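Local coordinates for paenibacillus xanthan lyase (Paenibacillus, PDB 6F2P), which cleaves the polysaccharide xanthan as a lyase, probably by the beta-elimination chemistry of polysaccharide lyase family 8, at residues T73-Y84 / L97-M108; I271-R281 / D292-M300. All blocks are in the same frame, centred on the assembly; numbering follows the deposited sequence.

Contact 1: residues T73-Y84 / L97-M108; sequences TYRHLYDMALAY and LKADIISGLDWM
Met108 folds over the ring of Tyr74 where helices 68-85 and 95-111, successive in the chain, pack antiparallel; the axes of the two segments run 151° apart and approach to 9.9 Å. The Met108 chain is bent at both chi2 and chi3, which curls its thioether back above the ring: SD lies 5.3 Å from the Tyr74 centroid, close to the ring normal, a rather distant Met-aromatic contact, while CE reaches CE2 of the same ring. The sulfur also meets CG2 of Thr73 tip to tip, the Thr73 hydroxyl being bonded to the backbone O of Ser69. Leu105 CD2 comes to the edge of the Tyr74 ring at CE1 (4.0 Å), and a water in the ring plane joins Tyr74 OH (2.6 Å) to the carbonyl O of Leu105. A leucine in place of Tyr74 would probably lose this bridge to the Leu105 carbonyl and leave Met108 without the ring it lies over. Midway, Leu77 lies over Gly104, where a side chain would run into Leu77 CD2. Ile101 extends CD1 to the backbone of Ala81, 3.5 Å from its N, and slides past Met80, whose CE touches Leu97 CD1 at 3.7 Å. At the far end CG of Tyr84 stands anti to the backbone N (chi1 176°), laying one ring face over Lys98 CA while OH meets Lys98 CD at 3.2 Å; the lysine's NZ continues to a salt bridge with Glu144. Between the two helices themselves the joint is thus almost wholly apolar, resting on fitted shape, with water supplying its polar link.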
loop_
_atom_site.group_PDB
_atom_site.type_symbol
_atom_site.label_atom_id
_atom_site.label_comp_id
_atom_site.label_asym_id
_atom_site.label_seq_id
_atom_site.Cartn_x
_atom_site.Cartn_y
_atom_site.Cartn_z
ATOM N N THR A 73 -31.107 2.261 -30.642
ATOM C CA THR A 73 -32.473 1.970 -31.039
ATOM C C THR A 73 -33.235 1.349 -29.877
ATOM O O THR A 73 -34.335 1.808 -29.534
ATOM C CB THR A 73 -32.518 1.021 -32.256
ATOM O OG1 THR A 73 -31.856 1.631 -33.373
ATOM C CG2 THR A 73 -33.949 0.701 -32.626
ATOM N N TYR A 74 -32.645 0.318 -29.261
ATOM C CA TYR A 74 -33.319 -0.397 -28.178
ATOM C C TYR A 74 -33.481 0.467 -26.935
ATOM O O TYR A 74 -34.453 0.315 -26.201
ATOM C CB TYR A 74 -32.610 -1.697 -27.826
ATOM C CG TYR A 74 -32.919 -2.846 -28.755
ATOM C CD1 TYR A 74 -34.228 -3.204 -29.047
ATOM C CD2 TYR A 74 -31.896 -3.580 -29.342
ATOM C CE1 TYR A 74 -34.510 -4.268 -29.908
ATOM C CE2 TYR A 74 -32.166 -4.636 -30.194
ATOM C CZ TYR A 74 -33.470 -4.974 -30.476
ATOM O OH TYR A 74 -33.724 -6.027 -31.326
ATOM N N ARG A 75 -32.546 1.378 -26.691
ATOM C CA ARG A 75 -32.726 2.296 -25.569
ATOM C C ARG A 75 -33.905 3.233 -25.826
ATOM O O ARG A 75 -34.716 3.484 -24.925
ATOM C CB ARG A 75 -31.444 3.073 -25.254
ATOM C CG ARG A 75 -30.325 2.179 -24.767
ATOM C CD ARG A 75 -29.093 2.922 -24.277
ATOM N NE ARG A 75 -28.216 1.995 -23.564
ATOM C CZ ARG A 75 -27.049 2.315 -23.012
ATOM N NH1 ARG A 75 -26.594 3.560 -23.088
ATOM N NH2 ARG A 75 -26.337 1.383 -22.381
ATOM N N HIS A 76 -34.008 3.736 -27.055
ATOM C CA HIS A 76 -35.143 4.574 -27.434
ATOM C C HIS A 76 -36.453 3.823 -27.227
ATOM O O HIS A 76 -37.368 4.342 -26.576
ATOM C CB HIS A 76 -35.018 5.048 -28.876
ATOM C CG HIS A 76 -33.899 6.011 -29.097
ATOM N ND1 HIS A 76 -33.195 6.580 -28.060
ATOM C CD2 HIS A 76 -33.358 6.510 -30.235
ATOM C CE1 HIS A 76 -32.261 7.386 -28.550
ATOM N NE2 HIS A 76 -32.348 7.357 -29.868
ATOM N N LEU A 77 -36.530 2.603 -27.768
ATOM C CA LEU A 77 -37.673 1.714 -27.531
ATOM C C LEU A 77 -37.941 1.474 -26.041
ATOM O O LEU A 77 -39.091 1.495 -25.596
ATOM C CB LEU A 77 -37.484 0.377 -28.248
ATOM C CG LEU A 77 -37.649 0.426 -29.766
ATOM C CD1 LEU A 77 -37.195 -0.873 -30.398
ATOM C CD2 LEU A 77 -39.099 0.730 -30.135
ATOM N N TYR A 78 -36.882 1.270 -25.266
ATOM C CA TYR A 78 -37.055 1.102 -23.835
ATOM C C TYR A 78 -37.726 2.310 -23.180
ATOM O O TYR A 78 -38.615 2.152 -22.336
ATOM C CB TYR A 78 -35.732 0.812 -23.129
ATOM C CG TYR A 78 -35.912 0.790 -21.633
ATOM C CD1 TYR A 78 -36.526 -0.288 -21.005
ATOM C CD2 TYR A 78 -35.518 1.864 -20.851
ATOM C CE1 TYR A 78 -36.721 -0.301 -19.635
ATOM C CE2 TYR A 78 -35.712 1.859 -19.474
ATOM C CZ TYR A 78 -36.311 0.773 -18.873
ATOM O OH TYR A 78 -36.495 0.760 -17.509
ATOM N N ASP A 79 -37.287 3.511 -23.549
ATOM C CA ASP A 79 -37.831 4.727 -22.945
ATOM C C ASP A 79 -39.328 4.809 -23.178
ATOM O O ASP A 79 -40.076 5.168 -22.275
ATOM C CB ASP A 79 -37.148 5.987 -23.488
ATOM C CG ASP A 79 -35.730 6.156 -22.967
ATOM O OD1 ASP A 79 -35.399 5.547 -21.926
ATOM O OD2 ASP A 79 -34.945 6.905 -23.590
ATOM N N MET A 80 -39.752 4.460 -24.392
ATOM C CA MET A 80 -41.165 4.480 -24.766
ATOM C C MET A 80 -41.936 3.434 -23.968
ATOM O O MET A 80 -42.987 3.722 -23.384
ATOM C CB MET A 80 -41.320 4.241 -26.275
ATOM C CG MET A 80 -40.687 5.325 -27.130
ATOM S SD MET A 80 -40.455 4.865 -28.869
ATOM C CE MET A 80 -42.152 4.682 -29.412
ATOM N N ALA A 81 -41.397 2.220 -23.948
ATOM C CA ALA A 81 -41.955 1.134 -23.147
ATOM C C ALA A 81 -42.091 1.531 -21.672
ATOM O O ALA A 81 -43.062 1.164 -21.009
ATOM C CB ALA A 81 -41.099 -0.123 -23.300
ATOM N N LEU A 82 -41.127 2.297 -21.172
ATOM C CA LEU A 82 -41.144 2.730 -19.786
ATOM C C LEU A 82 -42.355 3.611 -19.501
ATOM O O LEU A 82 -43.098 3.363 -18.551
ATOM C CB LEU A 82 -39.854 3.470 -19.422
ATOM C CG LEU A 82 -39.670 3.856 -17.944
ATOM C CD1 LEU A 82 -39.742 2.645 -17.018
ATOM C CD2 LEU A 82 -38.363 4.597 -17.715
ATOM N N ALA A 83 -42.553 4.642 -20.313
ATOM C CA ALA A 83 -43.707 5.519 -20.126
ATOM C C ALA A 83 -44.991 4.723 -20.319
ATOM O O ALA A 83 -45.971 4.922 -19.601
ATOM C CB ALA A 83 -43.663 6.702 -21.078
ATOM N N TYR A 84 -44.971 3.820 -21.292
ATOM C CA TYR A 84 -46.124 2.984 -21.561
ATOM C C TYR A 84 -46.607 2.257 -20.312
ATOM O O TYR A 84 -47.814 2.080 -20.121
ATOM C CB TYR A 84 -45.825 1.967 -22.660
ATOM C CG TYR A 84 -46.978 1.029 -22.885
ATOM C CD1 TYR A 84 -48.133 1.468 -23.519
ATOM C CD2 TYR A 84 -46.927 -0.289 -22.446
ATOM C CE1 TYR A 84 -49.206 0.616 -23.723
ATOM C CE2 TYR A 84 -47.995 -1.148 -22.645
ATOM C CZ TYR A 84 -49.133 -0.686 -23.284
ATOM O OH TYR A 84 -50.198 -1.523 -23.489
ATOM N N LEU A 97 -48.970 3.980 -28.899
ATOM C CA LEU A 97 -47.611 3.820 -28.375
ATOM C C LEU A 97 -47.221 2.346 -28.340
ATOM O O LEU A 97 -46.181 1.964 -28.874
ATOM C CB LEU A 97 -47.511 4.418 -26.970
ATOM C CG LEU A 97 -46.128 4.460 -26.323
ATOM C CD1 LEU A 97 -45.151 5.117 -27.274
ATOM C CD2 LEU A 97 -46.183 5.213 -24.997
ATOM N N LYS A 98 -48.072 1.530 -27.717
ATOM C CA LYS A 98 -47.891 0.080 -27.670
ATOM C C LYS A 98 -47.603 -0.493 -29.058
ATOM O O LYS A 98 -46.616 -1.207 -29.255
ATOM C CB LYS A 98 -49.129 -0.595 -27.066
ATOM C CG LYS A 98 -49.139 -2.125 -27.159
ATOM C CD LYS A 98 -50.372 -2.718 -26.470
ATOM C CE LYS A 98 -51.247 -3.517 -27.441
ATOM N NZ LYS A 98 -50.941 -4.983 -27.438
ATOM N N ALA A 99 -48.457 -0.153 -30.018
ATOM C CA ALA A 99 -48.323 -0.672 -31.375
ATOM C C ALA A 99 -46.997 -0.270 -31.998
ATOM O O ALA A 99 -46.357 -1.071 -32.677
ATOM C CB ALA A 99 -49.488 -0.213 -32.243
ATOM N N ASP A 100 -46.582 0.972 -31.766
ATOM C CA ASP A 100 -45.342 1.465 -32.354
ATOM C C ASP A 100 -44.117 0.813 -31.721
ATOM O O ASP A 100 -43.139 0.500 -32.412
ATOM C CB ASP A 100 -45.269 2.990 -32.281
ATOM C CG ASP A 100 -46.069 3.661 -33.391
ATOM O OD1 ASP A 100 -46.265 3.014 -34.442
ATOM O OD2 ASP A 100 -46.501 4.822 -33.212
ATOM N N ILE A 101 -44.189 0.588 -30.412
ATOM C CA ILE A 101 -43.141 -0.132 -29.719
ATOM C C ILE A 101 -42.990 -1.530 -30.298
ATOM O O ILE A 101 -41.891 -1.940 -30.682
ATOM C CB ILE A 101 -43.426 -0.236 -28.226
ATOM C CG1 ILE A 101 -43.380 1.151 -27.595
ATOM C CG2 ILE A 101 -42.404 -1.123 -27.565
ATOM C CD1 ILE A 101 -43.887 1.182 -26.194
ATOM N N ILE A 102 -44.102 -2.250 -30.391
ATOM C CA ILE A 102 -44.054 -3.653 -30.793
ATOM C C ILE A 102 -43.623 -3.830 -32.244
ATOM O O ILE A 102 -42.846 -4.743 -32.567
ATOM C CB ILE A 102 -45.389 -4.357 -30.538
ATOM C CG1 ILE A 102 -45.708 -4.314 -29.040
ATOM C CG2 ILE A 102 -45.343 -5.782 -31.064
ATOM C CD1 ILE A 102 -46.829 -5.221 -28.614
ATOM N N SER A 103 -44.117 -2.947 -33.111
ATOM C CA SER A 103 -43.729 -2.958 -34.517
ATOM C C SER A 103 -42.229 -2.702 -34.631
ATOM O O SER A 103 -41.537 -3.339 -35.431
ATOM C CB SER A 103 -44.503 -1.900 -35.289
ATOM O OG SER A 103 -43.943 -1.704 -36.579
ATOM N N GLY A 104 -41.735 -1.768 -33.819
ATOM C CA GLY A 104 -40.310 -1.522 -33.726
ATOM C C GLY A 104 -39.543 -2.791 -33.392
ATOM O O GLY A 104 -38.547 -3.109 -34.043
ATOM N N LEU A 105 -40.011 -3.530 -32.388
ATOM C CA LEU A 105 -39.331 -4.760 -31.976
ATOM C C LEU A 105 -39.333 -5.800 -33.093
ATOM O O LEU A 105 -38.322 -6.454 -33.359
ATOM C CB LEU A 105 -39.968 -5.342 -30.712
ATOM C CG LEU A 105 -39.867 -4.522 -29.424
ATOM C CD1 LEU A 105 -40.738 -5.149 -28.346
ATOM C CD2 LEU A 105 -38.412 -4.414 -28.958
ATOM N N ASP A 106 -40.470 -5.936 -33.760
ATOM C CA ASP A 106 -40.590 -6.923 -34.816
ATOM C C ASP A 106 -39.792 -6.526 -36.037
ATOM O O ASP A 106 -39.266 -7.379 -36.755
ATOM C CB ASP A 106 -42.051 -7.155 -35.146
ATOM C CG ASP A 106 -42.735 -8.004 -34.096
ATOM O OD1 ASP A 106 -42.066 -8.934 -33.584
ATOM O OD2 ASP A 106 -43.916 -7.739 -33.776
ATOM N N TRP A 107 -39.673 -5.224 -36.252
ATOM C CA TRP A 107 -38.844 -4.735 -37.337
ATOM C C TRP A 107 -37.385 -5.086 -37.063
ATOM O O TRP A 107 -36.685 -5.604 -37.942
ATOM C CB TRP A 107 -39.010 -3.226 -37.546
ATOM C CG TRP A 107 -38.333 -2.779 -38.800
ATOM C CD1 TRP A 107 -38.881 -2.724 -40.049
ATOM C CD2 TRP A 107 -36.966 -2.375 -38.942
ATOM N NE1 TRP A 107 -37.943 -2.300 -40.958
ATOM C CE2 TRP A 107 -36.759 -2.077 -40.304
ATOM C CE3 TRP A 107 -35.895 -2.236 -38.050
ATOM C CZ2 TRP A 107 -35.526 -1.641 -40.795
ATOM C CZ3 TRP A 107 -34.670 -1.799 -38.542
ATOM C CH2 TRP A 107 -34.500 -1.505 -39.902
ATOM N N MET A 108 -36.932 -4.806 -35.841
ATOM C CA MET A 108 -35.562 -5.127 -35.461
ATOM C C MET A 108 -35.338 -6.619 -35.653
ATOM O O MET A 108 -34.288 -7.038 -36.140
ATOM C CB MET A 108 -35.265 -4.732 -34.012
ATOM C CG MET A 108 -35.135 -3.241 -33.768
ATOM S SD MET A 108 -33.823 -2.429 -34.710
ATOM C CE MET A 108 -32.353 -2.990 -33.859
HETATM O O HOH W 1 -35.958 -7.413 -31.566
#

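Contact 2: residues I271-R281 / D292-M300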
loop_
_atom_site.group_PDB
_atom_site.type_symbol
_atom_site.label_atom_id
_atom_site.label_comp_id
_atom_site.label_asym_id
_atom_site.label_seq_id
_atom_site.Cartn_x
_atom_site.Cartn_y
_atom_site.Cartn_z
ATOM N N ILE A 271 -16.896 8.051 0.104
ATOM C CA ILE A 271 -18.021 8.956 -0.085
ATOM C C ILE A 271 -17.991 10.012 0.985
ATOM O O ILE A 271 -18.237 9.725 2.161
ATOM C CB ILE A 271 -19.381 8.246 -0.053
ATOM C CG1 ILE A 271 -19.504 7.303 -1.243
ATOM C CG2 ILE A 271 -20.528 9.272 -0.082
ATOM C CD1 ILE A 271 -20.734 6.460 -1.191
ATOM N N TYR A 272 -17.659 11.233 0.584
ATOM C CA TYR A 272 -17.683 12.327 1.526
ATOM C C TYR A 272 -18.909 13.177 1.276
ATOM O O TYR A 272 -18.983 13.889 0.280
ATOM C CB TYR A 272 -16.407 13.166 1.456
ATOM C CG TYR A 272 -16.242 14.013 2.688
ATOM C CD1 TYR A 272 -15.711 13.474 3.856
ATOM C CD2 TYR A 272 -16.660 15.335 2.705
ATOM C CE1 TYR A 272 -15.576 14.234 4.992
ATOM C CE2 TYR A 272 -16.527 16.111 3.842
ATOM C CZ TYR A 272 -15.987 15.555 4.983
ATOM O OH TYR A 272 -15.857 16.326 6.115
ATOM N N LYS A 273 -19.880 13.069 2.176
ATOM C CA LYS A 273 -21.102 13.862 2.102
ATOM C C LYS A 273 -21.716 13.916 0.698
ATOM O O LYS A 273 -22.099 14.981 0.209
ATOM C CB LYS A 273 -20.842 15.261 2.657
ATOM C CG LYS A 273 -20.381 15.239 4.109
ATOM C CD LYS A 273 -20.140 16.637 4.640
ATOM C CE LYS A 273 -19.813 16.601 6.116
ATOM N NZ LYS A 273 -19.709 17.975 6.687
ATOM N N GLY A 274 -21.782 12.758 0.052
ATOM C CA GLY A 274 -22.443 12.639 -1.235
ATOM C C GLY A 274 -21.504 12.731 -2.416
ATOM O O GLY A 274 -21.934 12.659 -3.568
ATOM N N ASN A 275 -20.220 12.899 -2.128
ATOM C CA ASN A 275 -19.199 13.015 -3.158
ATOM C C ASN A 275 -18.301 11.788 -3.192
ATOM O O ASN A 275 -17.614 11.486 -2.219
ATOM C CB ASN A 275 -18.351 14.260 -2.904
ATOM C CG ASN A 275 -19.150 15.535 -3.007
ATOM O OD1 ASN A 275 -19.959 15.699 -3.921
ATOM N ND2 ASN A 275 -18.937 16.443 -2.070
ATOM N N LEU A 276 -18.308 11.074 -4.310
ATOM C CA LEU A 276 -17.404 9.950 -4.478
ATOM C C LEU A 276 -16.064 10.535 -4.848
ATOM O O LEU A 276 -15.964 11.241 -5.843
ATOM C CB LEU A 276 -17.908 9.029 -5.583
ATOM C CG LEU A 276 -17.136 7.730 -5.821
ATOM C CD1 LEU A 276 -17.009 6.934 -4.545
ATOM C CD2 LEU A 276 -17.831 6.902 -6.901
ATOM N N MET A 277 -15.040 10.266 -4.045
ATOM C CA MET A 277 -13.731 10.900 -4.230
ATOM C C MET A 277 -13.118 10.638 -5.602
ATOM O O MET A 277 -12.973 9.491 -6.023
ATOM C CB MET A 277 -12.760 10.465 -3.131
ATOM C CG MET A 277 -13.168 10.924 -1.751
ATOM S SD MET A 277 -11.952 10.504 -0.497
ATOM C CE MET A 277 -12.793 11.136 0.945
ATOM N N ASP A 278 -12.752 11.716 -6.288
ATOM C CA ASP A 278 -12.241 11.635 -7.656
ATOM C C ASP A 278 -10.958 10.817 -7.799
ATOM O O ASP A 278 -10.668 10.291 -8.875
ATOM C CB ASP A 278 -12.008 13.039 -8.206
ATOM C CG ASP A 278 -13.299 13.784 -8.464
ATOM O OD1 ASP A 278 -14.310 13.127 -8.792
ATOM O OD2 ASP A 278 -13.299 15.025 -8.337
ATOM N N MET A 279 -10.189 10.709 -6.719
ATOM C CA MET A 279 -8.907 10.033 -6.802
ATOM C C MET A 279 -9.053 8.529 -7.038
ATOM O O MET A 279 -8.099 7.877 -7.451
ATOM C CB MET A 279 -8.057 10.317 -5.570
ATOM C CG MET A 279 -8.517 9.635 -4.293
ATOM S SD MET A 279 -7.447 10.093 -2.911
ATOM C CE MET A 279 -8.133 9.089 -1.589
ATOM N N VAL A 280 -10.242 7.979 -6.795
ATOM C CA VAL A 280 -10.481 6.572 -7.107
ATOM C C VAL A 280 -11.354 6.373 -8.337
ATOM O O VAL A 280 -11.806 5.254 -8.589
ATOM C CB VAL A 280 -11.129 5.783 -5.933
ATOM C CG1 VAL A 280 -10.265 5.863 -4.677
ATOM C CG2 VAL A 280 -12.547 6.265 -5.664
ATOM N N ARG A 281 -11.597 7.438 -9.099
ATOM C CA ARG A 281 -12.492 7.334 -10.244
ATOM C C ARG A 281 -11.749 7.253 -11.577
ATOM O O ARG A 281 -12.369 7.263 -12.647
ATOM C CB ARG A 281 -13.518 8.470 -10.252
ATOM C CG ARG A 281 -14.383 8.503 -9.012
ATOM C CD ARG A 281 -15.617 9.371 -9.177
ATOM N NE ARG A 281 -15.320 10.709 -9.684
ATOM C CZ ARG A 281 -15.687 11.155 -10.887
ATOM N NH1 ARG A 281 -16.366 10.370 -11.708
ATOM N NH2 ARG A 281 -15.377 12.389 -11.271
ATOM N N ASP A 292 -18.108 14.114 -9.262
ATOM C CA ASP A 292 -18.072 13.341 -8.014
ATOM C C ASP A 292 -19.420 13.139 -7.303
ATOM O O ASP A 292 -19.710 12.033 -6.817
ATOM C CB ASP A 292 -16.989 13.869 -7.051
ATOM C CG ASP A 292 -17.275 15.269 -6.532
ATOM O OD1 ASP A 292 -18.177 15.948 -7.070
ATOM O OD2 ASP A 292 -16.581 15.688 -5.576
ATOM N N ASP A 293 -20.248 14.182 -7.266
ATOM C CA ASP A 293 -21.566 14.057 -6.640
ATOM C C ASP A 293 -22.515 13.175 -7.451
ATOM O O ASP A 293 -23.311 12.430 -6.879
ATOM C CB ASP A 293 -22.195 15.421 -6.353
ATOM C CG ASP A 293 -22.477 16.221 -7.614
ATOM O OD1 ASP A 293 -21.840 15.970 -8.662
ATOM O OD2 ASP A 293 -23.339 17.121 -7.540
ATOM N N LYS A 294 -22.420 13.241 -8.777
ATOM C CA LYS A 294 -23.229 12.353 -9.617
ATOM C C LYS A 294 -22.688 10.926 -9.562
ATOM O O LYS A 294 -23.458 9.965 -9.598
ATOM C CB LYS A 294 -23.315 12.855 -11.072
ATOM C CG LYS A 294 -24.484 13.796 -11.358
ATOM C CD LYS A 294 -25.753 13.028 -11.744
ATOM C CE LYS A 294 -26.862 13.969 -12.221
ATOM N NZ LYS A 294 -27.959 13.269 -12.969
ATOM N N ALA A 295 -21.367 10.795 -9.457
ATOM C CA ALA A 295 -20.719 9.483 -9.448
ATOM C C ALA A 295 -21.093 8.695 -8.211
ATOM O O ALA A 295 -21.053 7.467 -8.210
ATOM C CB ALA A 295 -19.207 9.632 -9.529
ATOM N N ALA A 296 -21.451 9.415 -7.155
ATOM C CA ALA A 296 -21.777 8.806 -5.871
ATOM C C ALA A 296 -23.121 8.091 -5.907
ATOM O O ALA A 296 -23.380 7.179 -5.109
ATOM C CB ALA A 296 -21.783 9.868 -4.790
ATOM N N VAL A 297 -23.970 8.519 -6.837
ATOM C CA VAL A 297 -25.355 8.066 -6.878
ATOM C C VAL A 297 -25.514 6.557 -7.074
ATOM O O VAL A 297 -26.297 5.922 -6.370
ATOM C CB VAL A 297 -26.180 8.849 -7.925
ATOM C CG1 VAL A 297 -27.515 8.189 -8.138
ATOM C CG2 VAL A 297 -26.373 10.293 -7.465
ATOM N N THR A 298 -24.761 5.986 -8.006
ATOM C CA THR A 298 -24.828 4.551 -8.276
ATOM C C THR A 298 -24.415 3.733 -7.044
ATOM O O THR A 298 -24.950 2.648 -6.793
ATOM C CB THR A 298 -23.957 4.157 -9.496
ATOM O OG1 THR A 298 -23.992 2.737 -9.678
ATOM C CG2 THR A 298 -22.509 4.587 -9.290
ATOM N N VAL A 299 -23.479 4.269 -6.266
ATOM C CA VAL A 299 -23.007 3.575 -5.079
ATOM C C VAL A 299 -24.060 3.610 -3.975
ATOM O O VAL A 299 -24.347 2.586 -3.339
ATOM C CB VAL A 299 -21.698 4.180 -4.555
ATOM C CG1 VAL A 299 -21.278 3.472 -3.293
ATOM C CG2 VAL A 299 -20.609 4.079 -5.607
ATOM N N MET A 300 -24.628 4.793 -3.743
ATOM C CA MET A 300 -25.716 4.935 -2.778
ATOM C C MET A 300 -26.866 4.004 -3.145
ATOM O O MET A 300 -27.479 3.390 -2.272
ATOM C CB MET A 300 -26.201 6.382 -2.707
ATOM C CG MET A 300 -25.149 7.337 -2.177
ATOM S SD MET A 300 -25.602 9.082 -2.257
ATOM C CE MET A 300 -27.135 9.129 -1.341
HETATM O O HOH W 2 -24.339 12.814 -4.267
HETATM O O HOH W 3 -14.117 14.633 -5.616
HETATM O O HOH W 4 -15.682 15.842 -9.714
#
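A beta-hairpin and the loop that follows it pack against the first turns of helix 292-307 in a buried contact of the N-terminal alpha-helical domain, beside loop residues such as Leu419 and Asn423. The one direct hydrogen bond across it runs from Leu276 N to Asp292 O (3.0 Å, 162° at the hydrogen), the donor standing well above the carbonyl plane. Leu276 then turns its side chain along the helix: with CG anti to the backbone N (chi1 -175°), CD2 lies 3.5 Å from Ala295 O and also touches Ala295 CB and Val299 CG2. Further down, the Ile271 and Val299 side chains slide past each other in opposite directions, Ile271 CD1 3.7 Å from Val299 CG1. The hairpin closes through a type I' turn from Tyr272 to Asn275, in which Gly274 takes up a positive phi that would press any side chain against the preceding carbonyl. Its own carbonyl O faces the helix, receiving a CA-H...O contact from Asp293 and sharing a water with Asp293 O. The Asn275 amide and the Asp292 carboxylate are stacked with their planes 6° apart, and each is tied beyond the contact, Asn275 ND2 to Leu419 O and Asp292 OD1 to Asn423 ND2. Beyond the hairpin, Arg281 grips Asp278 side-on in a salt bridge, NE and NH2 both bonding to OD1 at 2.8 Å; one guanidinium face lies over Asp292 N, and CD packs on Ala295 CB. Asp278 OD2 and Asp292 OD2 lie 4.3 Å apart, a like-charge approach probably eased by Arg281 and by Trp427 NE1, which is hydrogen-bonded to Asp278 OD2. One water donates to Asp278 OD2 and accepts from Asp292 N, and another donates to Asp292 OD2.

Overall arrangement
Both contacts fall within the N-terminal alpha-helical domain of the family 8 lyase, and they follow one another along the chain, contact 1 closing before contact 2 opens. Their centres lie 33 Å apart on the same side of the chain's centre, and their nearest atoms stay about 13 Å from each other. Contact 1 joins two neighbouring helices, 68-85 and 95-111, at a point about 50 Å from the centre of the chain. Contact 2, about 22 Å from that centre, sets a two-stranded hairpin against helix 292-307, with neighbours on strand 411-415 of the super-sandwich domain. Contact 1 therefore belongs to the outlying helical packing, while contact 2 probably lies where the helical and super-sandwich domains meet, the interface along which family 8 lyases carry their substrate cleft.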